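Local coordinates for protein beta-porphyranase (PDB 4AWD) that hydrolyses the sulfated red-algal polysaccharide porphyran at its β-1,4 linkages between galactose and L-galactose-6-sulfate, releasing mostly disaccharides, at residues R79-F84 and V285-D290; Y133-E137 and R315-L319; M203-Y209 and D220-R225; W247-V253 and T274-M280. All coordinates share one frame; numbering follows the deposited sequence.

Contact 1 of 4, residues R79-F84 and V285-D290; sequences RPPATF and VTETYD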
loop_
_atom_site.group_PDB
_atom_site.type_symbol
_atom_site.label_atom_id
_atom_site.label_comp_id
_atom_site.label_asym_id
_atom_site.label_seq_id
_atom_site.Cartn_x
_atom_site.Cartn_y
_atom_site.Cartn_z
ATOM N N ARG A 79 -11.696 5.706 -5.619
ATOM C CA ARG A 79 -11.642 7.120 -5.959
ATOM C C ARG A 79 -12.134 7.238 -7.388
ATOM O O ARG A 79 -11.517 6.678 -8.292
ATOM C CB ARG A 79 -10.201 7.648 -5.847
ATOM C CG ARG A 79 -10.080 9.193 -5.953
ATOM C CD ARG A 79 -8.689 9.723 -5.608
ATOM N NE ARG A 79 -8.253 9.335 -4.267
ATOM C CZ ARG A 79 -7.356 8.377 -4.011
ATOM N NH1 ARG A 79 -6.790 7.687 -4.998
ATOM N NH2 ARG A 79 -7.041 8.092 -2.761
ATOM N N PRO A 80 -13.254 7.950 -7.605
ATOM C CA PRO A 80 -13.779 8.038 -8.981
ATOM C C PRO A 80 -12.682 8.537 -9.939
ATOM O O PRO A 80 -11.909 9.423 -9.577
ATOM C CB PRO A 80 -14.931 9.047 -8.865
ATOM C CG PRO A 80 -15.317 9.035 -7.409
ATOM C CD PRO A 80 -14.098 8.661 -6.623
ATOM N N PRO A 81 -12.621 7.984 -11.160
ATOM C CA PRO A 81 -13.637 7.106 -11.733
ATOM C C PRO A 81 -13.352 5.597 -11.679
ATOM O O PRO A 81 -13.963 4.835 -12.453
ATOM C CB PRO A 81 -13.695 7.584 -13.192
ATOM C CG PRO A 81 -12.295 8.161 -13.465
ATOM C CD PRO A 81 -11.583 8.319 -12.150
ATOM N N ALA A 82 -12.456 5.152 -10.793
ATOM C CA ALA A 82 -12.226 3.702 -10.633
ATOM C C ALA A 82 -12.634 3.188 -9.266
ATOM O O ALA A 82 -12.381 3.816 -8.244
ATOM C CB ALA A 82 -10.774 3.322 -10.913
ATOM N N THR A 83 -13.241 2.019 -9.245
ATOM C CA THR A 83 -13.465 1.350 -7.986
ATOM C C THR A 83 -12.747 -0.011 -7.984
ATOM O O THR A 83 -11.785 -0.205 -8.748
ATOM C CB THR A 83 -14.973 1.303 -7.624
ATOM O OG1 THR A 83 -15.135 0.674 -6.346
ATOM C CG2 THR A 83 -15.792 0.592 -8.689
ATOM N N PHE A 84 -13.191 -0.940 -7.137
ATOM C CA PHE A 84 -12.498 -2.222 -6.973
ATOM C C PHE A 84 -13.458 -3.396 -7.129
ATOM O O PHE A 84 -14.550 -3.384 -6.589
ATOM C CB PHE A 84 -11.821 -2.301 -5.604
ATOM C CG PHE A 84 -11.171 -0.993 -5.149
ATOM C CD1 PHE A 84 -10.006 -0.521 -5.765
ATOM C CD2 PHE A 84 -11.681 -0.290 -4.054
ATOM C CE1 PHE A 84 -9.400 0.668 -5.331
ATOM C CE2 PHE A 84 -11.125 0.890 -3.626
ATOM C CZ PHE A 84 -9.963 1.377 -4.249
ATOM N N VAL A 285 -3.456 -2.399 -3.568
ATOM C CA VAL A 285 -4.473 -1.586 -4.235
ATOM C C VAL A 285 -4.056 -1.029 -5.598
ATOM O O VAL A 285 -2.928 -0.600 -5.801
ATOM C CB VAL A 285 -4.907 -0.411 -3.327
ATOM C CG1 VAL A 285 -5.800 0.558 -4.071
ATOM C CG2 VAL A 285 -5.618 -0.940 -2.092
ATOM N N THR A 286 -5.026 -1.003 -6.498
ATOM C CA THR A 286 -4.893 -0.465 -7.844
ATOM C C THR A 286 -5.928 0.669 -7.983
ATOM O O THR A 286 -7.139 0.433 -7.920
ATOM C CB THR A 286 -5.137 -1.628 -8.835
ATOM O OG1 THR A 286 -3.884 -2.047 -9.408
ATOM C CG2 THR A 286 -6.096 -1.258 -9.874
ATOM N N GLU A 287 -5.462 1.916 -8.119
ATOM C CA GLU A 287 -6.391 3.032 -7.999
ATOM C C GLU A 287 -6.163 4.142 -8.987
ATOM O O GLU A 287 -5.205 4.155 -9.797
ATOM C CB GLU A 287 -6.369 3.620 -6.587
ATOM C CG GLU A 287 -5.415 4.791 -6.411
ATOM C CD GLU A 287 -4.730 4.756 -5.052
ATOM O OE1 GLU A 287 -3.876 3.860 -4.860
ATOM O OE2 GLU A 287 -5.056 5.607 -4.184
ATOM N N THR A 288 -7.093 5.073 -8.973
ATOM C CA THR A 288 -6.997 6.201 -9.856
ATOM C C THR A 288 -6.806 7.455 -8.930
ATOM O O THR A 288 -7.324 7.498 -7.786
ATOM C CB THR A 288 -8.243 6.129 -10.837
ATOM O OG1 THR A 288 -7.922 6.571 -12.167
ATOM C CG2 THR A 288 -9.376 6.821 -10.325
ATOM N N TYR A 289 -5.978 8.412 -9.387
ATOM C CA TYR A 289 -5.646 9.637 -8.614
ATOM C C TYR A 289 -6.206 10.885 -9.283
ATOM O O TYR A 289 -6.183 10.985 -10.511
ATOM C CB TYR A 289 -4.148 9.853 -8.561
ATOM C CG TYR A 289 -3.325 8.847 -7.792
ATOM C CD1 TYR A 289 -3.436 8.727 -6.407
ATOM C CD2 TYR A 289 -2.378 8.064 -8.451
ATOM C CE1 TYR A 289 -2.654 7.826 -5.704
ATOM C CE2 TYR A 289 -1.604 7.165 -7.771
ATOM C CZ TYR A 289 -1.734 7.043 -6.397
ATOM O OH TYR A 289 -0.929 6.139 -5.730
ATOM N N ASP A 290 -6.661 11.853 -8.481
ATOM C CA ASP A 290 -7.239 13.101 -9.009
ATOM C C ASP A 290 -6.205 13.953 -9.735
ATOM O O ASP A 290 -6.552 14.785 -10.590
ATOM C CB ASP A 290 -7.875 13.939 -7.895
ATOM C CG ASP A 290 -9.046 13.247 -7.239
ATOM O OD1 ASP A 290 -9.577 12.267 -7.832
ATOM O OD2 ASP A 290 -9.443 13.695 -6.125
HETATM O O HOH W 1 -9.754 4.612 -7.383
HETATM O O HOH W 2 -12.283 11.359 -7.793
HETATM O O HOH W 3 -9.836 1.737 -8.434
#
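R79 and E287 form a salt bridge across this contact, NH1 lying 2.8 Å from OE2 with a nearly straight N-H...O angle of 171°. The guanidinium and carboxylate are nearly coplanar, and OE2 accepts through its anti lone pair. The same NH1 donates to the backbone O of T288, also at 2.8 Å, so two bonds in the guanidinium plane fix its rotation. CG of R79 stands anti to the backbone N (chi1 -170°), and a bend at chi3 turns the tip onto these acceptors. Both R79 and E287 are substrate-binding residues by similarity, which makes this pair a probable wall of the porphyran cleft; OE1 of E287 binds a glycerol.

Carbon contacts flank the bridge. CG2 of T288 presses on CD of P81, which follows a cis peptide, while CE1 of F84 meets CG1 of V285 at 3.8 Å. A polar atom, the O of T286, approaches the F84 ring at its edge. Two waters bridge the segments: one links R79 O to T288 N, the other joins P80 O to the carboxylate OD1 of D290.

Strand 82-84 pairs in parallel with strand 117-126, on which A82 packs against L119; the loop after strand 281-285 lies beside strand 149-163, and Y289 OH bonds E181, the predicted proton donor.

Contact 2 of 4, residues Y133-E137 and R315-L319; sequences YGYYE and RAYKL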
loop_
_atom_site.group_PDB
_atom_site.type_symbol
_atom_site.label_atom_id
_atom_site.label_comp_id
_atom_site.label_asym_id
_atom_site.label_seq_id
_atom_site.Cartn_x
_atom_site.Cartn_y
_atom_site.Cartn_z
ATOM N N TYR A 133 5.169 -3.912 14.474
ATOM C CA TYR A 133 6.615 -3.722 14.258
ATOM C C TYR A 133 7.200 -4.983 13.662
ATOM O O TYR A 133 6.842 -6.110 14.061
ATOM C CB TYR A 133 7.364 -3.334 15.544
ATOM C CG TYR A 133 6.669 -2.260 16.355
ATOM C CD1 TYR A 133 6.177 -1.112 15.743
ATOM C CD2 TYR A 133 6.465 -2.411 17.724
ATOM C CE1 TYR A 133 5.528 -0.139 16.471
ATOM C CE2 TYR A 133 5.816 -1.419 18.466
ATOM C CZ TYR A 133 5.358 -0.292 17.820
ATOM O OH TYR A 133 4.702 0.682 18.508
ATOM N N GLY A 134 8.074 -4.785 12.686
ATOM C CA GLY A 134 8.517 -5.874 11.843
ATOM C C GLY A 134 8.893 -5.366 10.472
ATOM O O GLY A 134 9.113 -4.161 10.281
ATOM N N TYR A 135 8.971 -6.290 9.525
ATOM C CA TYR A 135 9.438 -6.000 8.178
ATOM C C TYR A 135 8.434 -6.519 7.143
ATOM O O TYR A 135 7.898 -7.632 7.259
ATOM C CB TYR A 135 10.825 -6.614 7.950
ATOM C CG TYR A 135 11.516 -6.147 6.690
ATOM C CD1 TYR A 135 11.309 -6.800 5.475
ATOM C CD2 TYR A 135 12.367 -5.047 6.711
ATOM C CE1 TYR A 135 11.941 -6.370 4.289
ATOM C CE2 TYR A 135 13.015 -4.610 5.544
ATOM C CZ TYR A 135 12.786 -5.273 4.334
ATOM O OH TYR A 135 13.411 -4.849 3.187
ATOM N N TYR A 136 8.176 -5.695 6.138
ATOM C CA TYR A 136 7.135 -5.959 5.161
ATOM C C TYR A 136 7.680 -5.610 3.794
ATOM O O TYR A 136 8.325 -4.572 3.627
ATOM C CB TYR A 136 5.908 -5.109 5.491
ATOM C CG TYR A 136 5.365 -5.411 6.873
ATOM C CD1 TYR A 136 4.405 -6.417 7.071
ATOM C CD2 TYR A 136 5.818 -4.708 7.977
ATOM C CE1 TYR A 136 3.934 -6.715 8.326
ATOM C CE2 TYR A 136 5.338 -4.996 9.249
ATOM C CZ TYR A 136 4.397 -5.998 9.411
ATOM O OH TYR A 136 3.944 -6.271 10.679
ATOM N N GLU A 137 7.421 -6.464 2.810
ATOM C CA GLU A 137 8.064 -6.301 1.515
ATOM C C GLU A 137 7.282 -7.008 0.430
ATOM O O GLU A 137 6.680 -8.057 0.678
ATOM C CB GLU A 137 9.488 -6.873 1.569
ATOM C CG GLU A 137 10.347 -6.531 0.351
ATOM C CD GLU A 137 11.829 -6.523 0.655
ATOM O OE1 GLU A 137 12.449 -7.611 0.688
ATOM O OE2 GLU A 137 12.367 -5.416 0.865
ATOM N N ARG A 315 5.849 -10.611 1.672
ATOM C CA ARG A 315 6.513 -11.318 2.769
ATOM C C ARG A 315 6.666 -10.439 4.001
ATOM O O ARG A 315 7.135 -9.310 3.910
ATOM C CB ARG A 315 7.838 -11.966 2.299
ATOM C CG ARG A 315 7.671 -12.712 0.941
ATOM C CD ARG A 315 8.624 -13.856 0.643
ATOM N NE ARG A 315 9.878 -13.479 0.009
ATOM C CZ ARG A 315 10.427 -14.054 -1.071
ATOM N NH1 ARG A 315 9.847 -15.051 -1.725
ATOM N NH2 ARG A 315 11.595 -13.611 -1.504
ATOM N N ALA A 316 6.208 -10.940 5.144
ATOM C CA ALA A 316 6.284 -10.185 6.398
ATOM C C ALA A 316 7.116 -10.916 7.452
ATOM O O ALA A 316 7.143 -12.154 7.500
ATOM C CB ALA A 316 4.898 -9.904 6.935
ATOM N N TYR A 317 7.781 -10.142 8.301
ATOM C CA TYR A 317 8.616 -10.710 9.341
ATOM C C TYR A 317 8.420 -10.020 10.687
ATOM O O TYR A 317 7.979 -8.875 10.764
ATOM C CB TYR A 317 10.089 -10.699 8.923
ATOM C CG TYR A 317 10.348 -11.377 7.589
ATOM C CD1 TYR A 317 10.135 -10.695 6.387
ATOM C CD2 TYR A 317 10.785 -12.693 7.523
ATOM C CE1 TYR A 317 10.355 -11.301 5.164
ATOM C CE2 TYR A 317 11.019 -13.309 6.290
ATOM C CZ TYR A 317 10.797 -12.600 5.120
ATOM O OH TYR A 317 11.009 -13.183 3.901
ATOM N N LYS A 318 8.737 -10.770 11.737
ATOM C CA LYS A 318 8.735 -10.319 13.121
ATOM C C LYS A 318 10.115 -10.484 13.727
ATOM O O LYS A 318 10.841 -11.421 13.397
ATOM C CB LYS A 318 7.778 -11.192 13.932
ATOM C CG LYS A 318 6.545 -10.496 14.448
ATOM C CD LYS A 318 5.437 -11.522 14.739
ATOM C CE LYS A 318 5.979 -12.815 15.365
ATOM N NZ LYS A 318 4.900 -13.832 15.548
ATOM N N LEU A 319 10.469 -9.587 14.632
ATOM C CA LEU A 319 11.658 -9.783 15.443
ATOM C C LEU A 319 11.322 -10.571 16.705
ATOM O O LEU A 319 10.344 -10.291 17.400
ATOM C CB LEU A 319 12.297 -8.454 15.816
ATOM C CG LEU A 319 13.146 -7.784 14.743
ATOM C CD1 LEU A 319 13.532 -6.416 15.247
ATOM C CD2 LEU A 319 14.388 -8.607 14.416
HETATM O O HOH W 4 9.076 -6.983 15.436
HETATM O O HOH W 5 5.327 -8.447 11.357
#
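Antiparallel pairing of strands 134-137 and 315-319 makes this a buried backbone contact, in which the long strand 308-321 near the C-terminus joins a strand from the first half of the chain. Y135 and Y317 form a hydrogen-bonded pair, Y317 N reaching Y135 O at 2.7 Å and Y135 N reaching Y317 O at 3.0 Å. Y136 and A316 follow as a non-hydrogen-bonded pair. At E137 and R315 the bond from R315 N to E137 O is straight (171°), whereas the return bond is weak.

Such twisted antiparallel strands build the β-jelly roll of the GH16 family, and strand 134-141 lies here between strands 308-321 and 241-249. Side chains alternate between its faces. On one, Y135 and Y317 run side by side, their CD1 atoms 4.2 Å apart; Y135 OH donates to E137 OE2 at 2.6 Å from above the carboxylate plane, while Y317 OH bonds the O of A32. R315 makes a salt bridge with E57, a calcium ligand. On the other face CB of A316 touches CD1 of Y136 at 3.5 Å. OH of Y136 bonds H132 O and receives a water that also donates to Y317 O.

Contact 3 of 4, residues M203-Y209 and D220-R225; sequences MNSNTHY and DNTAKR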
loop_
_atom_site.group_PDB
_atom_site.type_symbol
_atom_site.label_atom_id
_atom_site.label_comp_id
_atom_site.label_asym_id
_atom_site.label_seq_id
_atom_site.Cartn_x
_atom_site.Cartn_y
_atom_site.Cartn_z
ATOM N N MET A 203 11.163 6.213 -5.243
ATOM C CA MET A 203 10.674 5.431 -4.104
ATOM C C MET A 203 9.697 6.318 -3.359
ATOM O O MET A 203 10.054 6.988 -2.382
ATOM C CB MET A 203 11.849 5.022 -3.200
ATOM C CG MET A 203 11.537 4.047 -2.063
ATOM S SD MET A 203 11.072 2.408 -2.657
ATOM C CE MET A 203 10.553 1.616 -1.138
ATOM N N ASN A 204 8.466 6.364 -3.864
ATOM C CA ASN A 204 7.389 7.088 -3.197
ATOM C C ASN A 204 6.800 6.288 -2.030
ATOM O O ASN A 204 5.956 5.414 -2.217
ATOM C CB ASN A 204 6.301 7.477 -4.196
ATOM C CG ASN A 204 6.865 7.967 -5.499
ATOM O OD1 ASN A 204 7.532 9.006 -5.551
ATOM N ND2 ASN A 204 6.608 7.220 -6.571
ATOM N N SER A 205 7.272 6.581 -0.828
ATOM C CA SER A 205 6.774 5.926 0.377
ATOM C C SER A 205 6.226 7.047 1.209
ATOM O O SER A 205 6.448 8.212 0.866
ATOM C CB SER A 205 7.904 5.228 1.121
ATOM O OG SER A 205 8.530 4.285 0.277
ATOM N N ASN A 206 5.507 6.726 2.284
ATOM C CA ASN A 206 4.892 7.771 3.067
ATOM C C ASN A 206 4.276 7.255 4.356
ATOM O O ASN A 206 4.058 6.050 4.512
ATOM C CB ASN A 206 3.817 8.466 2.217
ATOM C CG ASN A 206 3.709 9.962 2.489
ATOM O OD1 ASN A 206 4.294 10.491 3.442
ATOM N ND2 ASN A 206 2.929 10.650 1.652
ATOM N N THR A 207 3.997 8.181 5.270
ATOM C CA THR A 207 3.279 7.884 6.492
ATOM C C THR A 207 2.188 8.921 6.679
ATOM O O THR A 207 2.375 10.101 6.355
ATOM C CB THR A 207 4.182 7.986 7.720
ATOM O OG1 THR A 207 4.572 9.358 7.912
ATOM C CG2 THR A 207 5.430 7.084 7.585
ATOM N N HIS A 208 1.055 8.487 7.226
ATOM C CA HIS A 208 -0.028 9.399 7.547
ATOM C C HIS A 208 -0.514 9.130 8.958
ATOM O O HIS A 208 -0.825 7.985 9.299
ATOM C CB HIS A 208 -1.192 9.223 6.567
ATOM C CG HIS A 208 -0.788 9.271 5.125
ATOM N ND1 HIS A 208 -0.884 10.416 4.362
ATOM C CD2 HIS A 208 -0.296 8.314 4.305
ATOM C CE1 HIS A 208 -0.454 10.167 3.140
ATOM N NE2 HIS A 208 -0.095 8.898 3.077
ATOM N N TYR A 209 -0.566 10.176 9.780
ATOM C CA TYR A 209 -1.359 10.128 10.990
ATOM C C TYR A 209 -2.627 10.916 10.698
ATOM O O TYR A 209 -2.575 12.141 10.545
ATOM C CB TYR A 209 -0.595 10.730 12.181
ATOM C CG TYR A 209 -1.310 10.546 13.511
ATOM C CD1 TYR A 209 -2.234 11.473 13.952
ATOM C CD2 TYR A 209 -1.069 9.436 14.309
ATOM C CE1 TYR A 209 -2.892 11.321 15.170
ATOM C CE2 TYR A 209 -1.738 9.266 15.524
ATOM C CZ TYR A 209 -2.640 10.224 15.946
ATOM O OH TYR A 209 -3.315 10.091 17.139
ATOM N N ASP A 220 -4.671 15.242 7.090
ATOM C CA ASP A 220 -3.659 14.269 6.714
ATOM C C ASP A 220 -2.325 14.769 7.229
ATOM O O ASP A 220 -1.757 15.697 6.656
ATOM C CB ASP A 220 -3.610 14.140 5.189
ATOM C CG ASP A 220 -2.660 13.050 4.711
ATOM O OD1 ASP A 220 -1.955 12.432 5.538
ATOM O OD2 ASP A 220 -2.625 12.802 3.490
ATOM N N ASN A 221 -1.815 14.155 8.297
ATOM C CA ASN A 221 -0.569 14.637 8.907
ATOM C C ASN A 221 0.667 13.816 8.541
ATOM O O ASN A 221 0.815 12.645 8.910
ATOM C CB ASN A 221 -0.720 14.829 10.414
ATOM C CG ASN A 221 -1.965 15.615 10.757
ATOM O OD1 ASN A 221 -3.049 15.033 10.986
ATOM N ND2 ASN A 221 -1.845 16.942 10.738
ATOM N N THR A 222 1.558 14.494 7.832
ATOM C CA THR A 222 2.664 13.897 7.119
ATOM C C THR A 222 3.994 14.318 7.770
ATOM O O THR A 222 4.031 15.266 8.554
ATOM C CB THR A 222 2.496 14.274 5.610
ATOM O OG1 THR A 222 1.733 13.241 4.956
ATOM C CG2 THR A 222 3.807 14.497 4.881
ATOM N N ALA A 223 5.062 13.578 7.494
ATOM C CA ALA A 223 6.393 13.919 7.993
ATOM C C ALA A 223 7.450 13.867 6.882
ATOM O O ALA A 223 7.357 13.068 5.939
ATOM C CB ALA A 223 6.776 13.018 9.131
ATOM N N LYS A 224 8.443 14.739 6.998
ATOM C CA LYS A 224 9.526 14.812 6.046
ATOM C C LYS A 224 10.432 13.579 6.162
ATOM O O LYS A 224 10.503 12.914 7.218
ATOM C CB LYS A 224 10.336 16.109 6.253
ATOM N N ARG A 225 11.110 13.268 5.067
ATOM C CA ARG A 225 12.040 12.153 5.037
ATOM C C ARG A 225 13.328 12.580 5.726
ATOM O O ARG A 225 13.746 13.730 5.618
ATOM C CB ARG A 225 12.290 11.710 3.595
ATOM C CG ARG A 225 11.038 11.160 2.911
ATOM C CD ARG A 225 11.251 10.894 1.425
ATOM N NE ARG A 225 9.999 10.534 0.737
ATOM C CZ ARG A 225 9.880 10.378 -0.583
ATOM N NH1 ARG A 225 10.940 10.544 -1.374
ATOM N NH2 ARG A 225 8.709 10.064 -1.120
HETATM O O HOH W 6 7.496 10.901 1.872
HETATM O O HOH W 7 5.335 11.031 6.023
HETATM O O HOH W 8 3.157 11.091 9.722
#
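H208 and D220 meet through a short hydrogen bond, ND1 donating to OD1 at 2.6 Å. The carboxylate oxygen lies in the imidazole plane and uses its syn lone pair, although the ring and carboxylate planes are turned 36° apart. CG of D220 is anti to its backbone N (chi1 -175°), which carries the carboxylate across to the ring edge. Just beyond, OG1 of T222 makes a weak bond to T207 O.

The backbone sets this pair in place: Y209 and N221 are a hydrogen-bonded antiparallel pair, with Y209 N 3.0 Å from N221 O and N221 N 3.1 Å from Y209 O. They belong to the β-hairpin of strands 204-213 and 219-221. Beside the pair, a water donates to N221 O while bonding T207 OG1. Past T222 the second segment diverges and water bridges the gap at A223: one molecule accepts from A223 N and lies within bonding distance of T207 OG1 and N206 OD1. Farther along, R225 lays one guanidinium face over M203 O, its NE reaching S205 O through a water at 2.8 Å from NE.

Strand 168-182 flanks strand 204-213; from it D178 makes a weak bond to H208 NE2, and E176, the predicted nucleophile, packs beside the imidazole. Y231 adds a cation-pi contact to R225.

Contact 4 of 4, residues W247-V253 and T274-M280; sequences WVDANTV and TPFDRPM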
loop_
_atom_site.group_PDB
_atom_site.type_symbol
_atom_site.label_atom_id
_atom_site.label_comp_id
_atom_site.label_asym_id
_atom_site.label_seq_id
_atom_site.Cartn_x
_atom_site.Cartn_y
_atom_site.Cartn_z
ATOM N N TRP A 247 9.326 -1.515 9.776
ATOM C CA TRP A 247 8.562 -0.715 10.719
ATOM C C TRP A 247 9.194 -0.971 12.091
ATOM O O TRP A 247 8.889 -1.959 12.750
ATOM C CB TRP A 247 7.083 -1.090 10.631
ATOM C CG TRP A 247 6.151 -0.297 11.505
ATOM C CD1 TRP A 247 6.460 0.780 12.304
ATOM C CD2 TRP A 247 4.737 -0.501 11.641
ATOM N NE1 TRP A 247 5.331 1.233 12.933
ATOM C CE2 TRP A 247 4.262 0.468 12.550
ATOM C CE3 TRP A 247 3.830 -1.422 11.088
ATOM C CZ2 TRP A 247 2.923 0.552 12.916
ATOM C CZ3 TRP A 247 2.490 -1.339 11.452
ATOM C CH2 TRP A 247 2.049 -0.357 12.360
ATOM N N VAL A 248 10.115 -0.092 12.483
ATOM C CA VAL A 248 11.019 -0.366 13.607
ATOM C C VAL A 248 10.336 -0.223 14.956
ATOM O O VAL A 248 10.493 -1.086 15.822
ATOM C CB VAL A 248 12.261 0.551 13.595
ATOM C CG1 VAL A 248 13.166 0.258 14.827
ATOM C CG2 VAL A 248 13.021 0.407 12.293
ATOM N N ASP A 249 9.600 0.876 15.127
ATOM C CA ASP A 249 8.851 1.174 16.359
ATOM C C ASP A 249 7.784 2.222 16.076
ATOM O O ASP A 249 7.516 2.551 14.922
ATOM C CB ASP A 249 9.772 1.643 17.509
ATOM C CG ASP A 249 10.618 2.841 17.133
ATOM O OD1 ASP A 249 10.125 3.759 16.445
ATOM O OD2 ASP A 249 11.806 2.864 17.516
ATOM N N ALA A 250 7.184 2.752 17.134
ATOM C CA ALA A 250 6.087 3.685 16.994
ATOM C C ALA A 250 6.519 5.024 16.423
ATOM O O ALA A 250 5.667 5.812 16.024
ATOM C CB ALA A 250 5.387 3.868 18.307
ATOM N N ASN A 251 7.823 5.282 16.360
ATOM C CA ASN A 251 8.331 6.562 15.838
ATOM C C ASN A 251 9.169 6.476 14.552
ATOM O O ASN A 251 9.697 7.497 14.089
ATOM C CB ASN A 251 9.145 7.293 16.905
ATOM C CG ASN A 251 8.320 7.655 18.112
ATOM O OD1 ASN A 251 8.264 6.901 19.075
ATOM N ND2 ASN A 251 7.657 8.808 18.065
ATOM N N THR A 252 9.296 5.283 13.975
ATOM C CA THR A 252 10.359 5.051 12.988
ATOM C C THR A 252 10.043 3.959 11.984
ATOM O O THR A 252 9.794 2.815 12.346
ATOM C CB THR A 252 11.669 4.685 13.702
ATOM O OG1 THR A 252 11.781 5.488 14.881
ATOM C CG2 THR A 252 12.888 4.908 12.794
ATOM N N VAL A 253 10.068 4.327 10.715
ATOM C CA VAL A 253 9.868 3.386 9.625
ATOM C C VAL A 253 10.977 3.626 8.609
ATOM O O VAL A 253 11.336 4.769 8.352
ATOM C CB VAL A 253 8.487 3.563 8.964
ATOM C CG1 VAL A 253 8.224 2.407 8.047
ATOM C CG2 VAL A 253 7.372 3.619 10.019
ATOM N N THR A 274 3.753 8.725 20.330
ATOM C CA THR A 274 3.895 7.379 19.792
ATOM C C THR A 274 2.885 7.116 18.656
ATOM O O THR A 274 2.021 6.240 18.790
ATOM C CB THR A 274 3.707 6.327 20.906
ATOM O OG1 THR A 274 2.441 6.530 21.549
ATOM C CG2 THR A 274 4.835 6.408 21.948
ATOM N N PRO A 275 2.997 7.866 17.530
ATOM C CA PRO A 275 1.928 7.860 16.514
ATOM C C PRO A 275 1.658 6.505 15.847
ATOM O O PRO A 275 0.511 6.245 15.450
ATOM C CB PRO A 275 2.412 8.881 15.479
ATOM C CG PRO A 275 3.887 8.951 15.670
ATOM C CD PRO A 275 4.111 8.752 17.137
ATOM N N PHE A 276 2.680 5.659 15.720
ATOM C CA PHE A 276 2.486 4.342 15.095
ATOM C C PHE A 276 2.456 3.171 16.079
ATOM O O PHE A 276 2.961 2.087 15.788
ATOM C CB PHE A 276 3.488 4.102 13.950
ATOM C CG PHE A 276 3.061 4.712 12.636
ATOM C CD1 PHE A 276 2.353 5.912 12.599
ATOM C CD2 PHE A 276 3.382 4.095 11.434
ATOM C CE1 PHE A 276 1.958 6.474 11.392
ATOM C CE2 PHE A 276 2.987 4.648 10.222
ATOM C CZ PHE A 276 2.269 5.843 10.204
ATOM N N ASP A 277 1.827 3.401 17.233
ATOM C CA ASP A 277 1.706 2.378 18.270
ATOM C C ASP A 277 0.503 1.440 18.084
ATOM O O ASP A 277 0.117 0.732 19.013
ATOM C CB ASP A 277 1.692 3.006 19.673
ATOM C CG ASP A 277 0.533 3.980 19.887
ATOM O OD1 ASP A 277 -0.393 4.051 19.033
ATOM O OD2 ASP A 277 0.568 4.700 20.927
ATOM N N ARG A 278 -0.085 1.443 16.893
ATOM C CA ARG A 278 -1.219 0.573 16.613
ATOM C C ARG A 278 -0.958 -0.340 15.411
ATOM O O ARG A 278 -0.444 0.116 14.380
ATOM C CB ARG A 278 -2.473 1.393 16.345
ATOM C CG ARG A 278 -3.140 2.010 17.554
ATOM C CD ARG A 278 -4.374 2.770 17.067
ATOM N NE ARG A 278 -5.216 1.876 16.268
ATOM C CZ ARG A 278 -6.068 2.263 15.321
ATOM N NH1 ARG A 278 -6.229 3.555 15.024
ATOM N NH2 ARG A 278 -6.771 1.345 14.677
ATOM N N PRO A 279 -1.346 -1.624 15.524
ATOM C CA PRO A 279 -1.164 -2.569 14.418
ATOM C C PRO A 279 -2.056 -2.234 13.203
ATOM O O PRO A 279 -2.974 -1.394 13.307
ATOM C CB PRO A 279 -1.573 -3.897 15.045
ATOM C CG PRO A 279 -2.637 -3.503 16.061
ATOM C CD PRO A 279 -2.120 -2.216 16.641
ATOM N N MET A 280 -1.783 -2.885 12.070
ATOM C CA MET A 280 -2.468 -2.591 10.808
ATOM C C MET A 280 -2.822 -3.842 10.022
ATOM O O MET A 280 -2.320 -4.948 10.305
ATOM C CB MET A 280 -1.584 -1.710 9.913
ATOM C CG MET A 280 -1.370 -0.292 10.400
ATOM S SD MET A 280 -0.229 0.630 9.333
ATOM C CE MET A 280 -0.031 2.099 10.330
#
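W247 and F276 set their side chains at about a right angle where the hairpin of strands 241-249 and 252-257 meets the loop before strand 281-285, in the GH16 β-jelly roll. Their contact is oblique: the F276 ring and the five-membered ring of W247 have planes at 78° and centroids 5.7 Å apart. NE1 of the indole comes to the edge of the phenyl ring, in its plane, and lies 3.6 Å from CB of F276. With CG anti to the backbone N (chi1 -177°), W247 extends toward the loop, where its six-membered ring brings CZ2 to F276 O and CH2 to R278 O, both oxygens at the indole edge.

M280 crosses the far end of the indole obliquely in a Met-aromatic contact, its SD 4.6 Å from the centroid of the six-membered ring and its CE touching CH2. H132 and Y133 add edge-to-face contacts to W247.

At the hairpin end, a type I turn from D249 to T252 presents A250 to a second type I turn, T274 to D277. CB of A250 packs against CB of T274 and CB of D277, each 4.0 Å away. OD1 of D249 accepts from N251 N in an Asx turn and also from T252 OG1. Between the two turns, F276 N donates to A250 O at 3.0 Å, in the carbonyl plane and on a lone pair.

Contacts 1 and 2 are buried, whereas contacts 3 and 4 are only partly so. Contacts 1 and 3 border the predicted catalytic residues and rely more on charged or polar side chains, with contact 3 adding a backbone pair. Contact 2 is chiefly strand-to-strand backbone bonding and contact 4 aromatic and apolar packing; they sit together on one side of the chain's centre, and contact 1 is opposite both. Strands 134-141 and 241-249 are neighbours, so contacts 2 and 4 touch directly, Y133 OH packing on A250 CB at 3.3 Å. Contact 4 also meets contact 3, where F276 and P275 pack against T207 and Y209. Contact 1 touches none of the others.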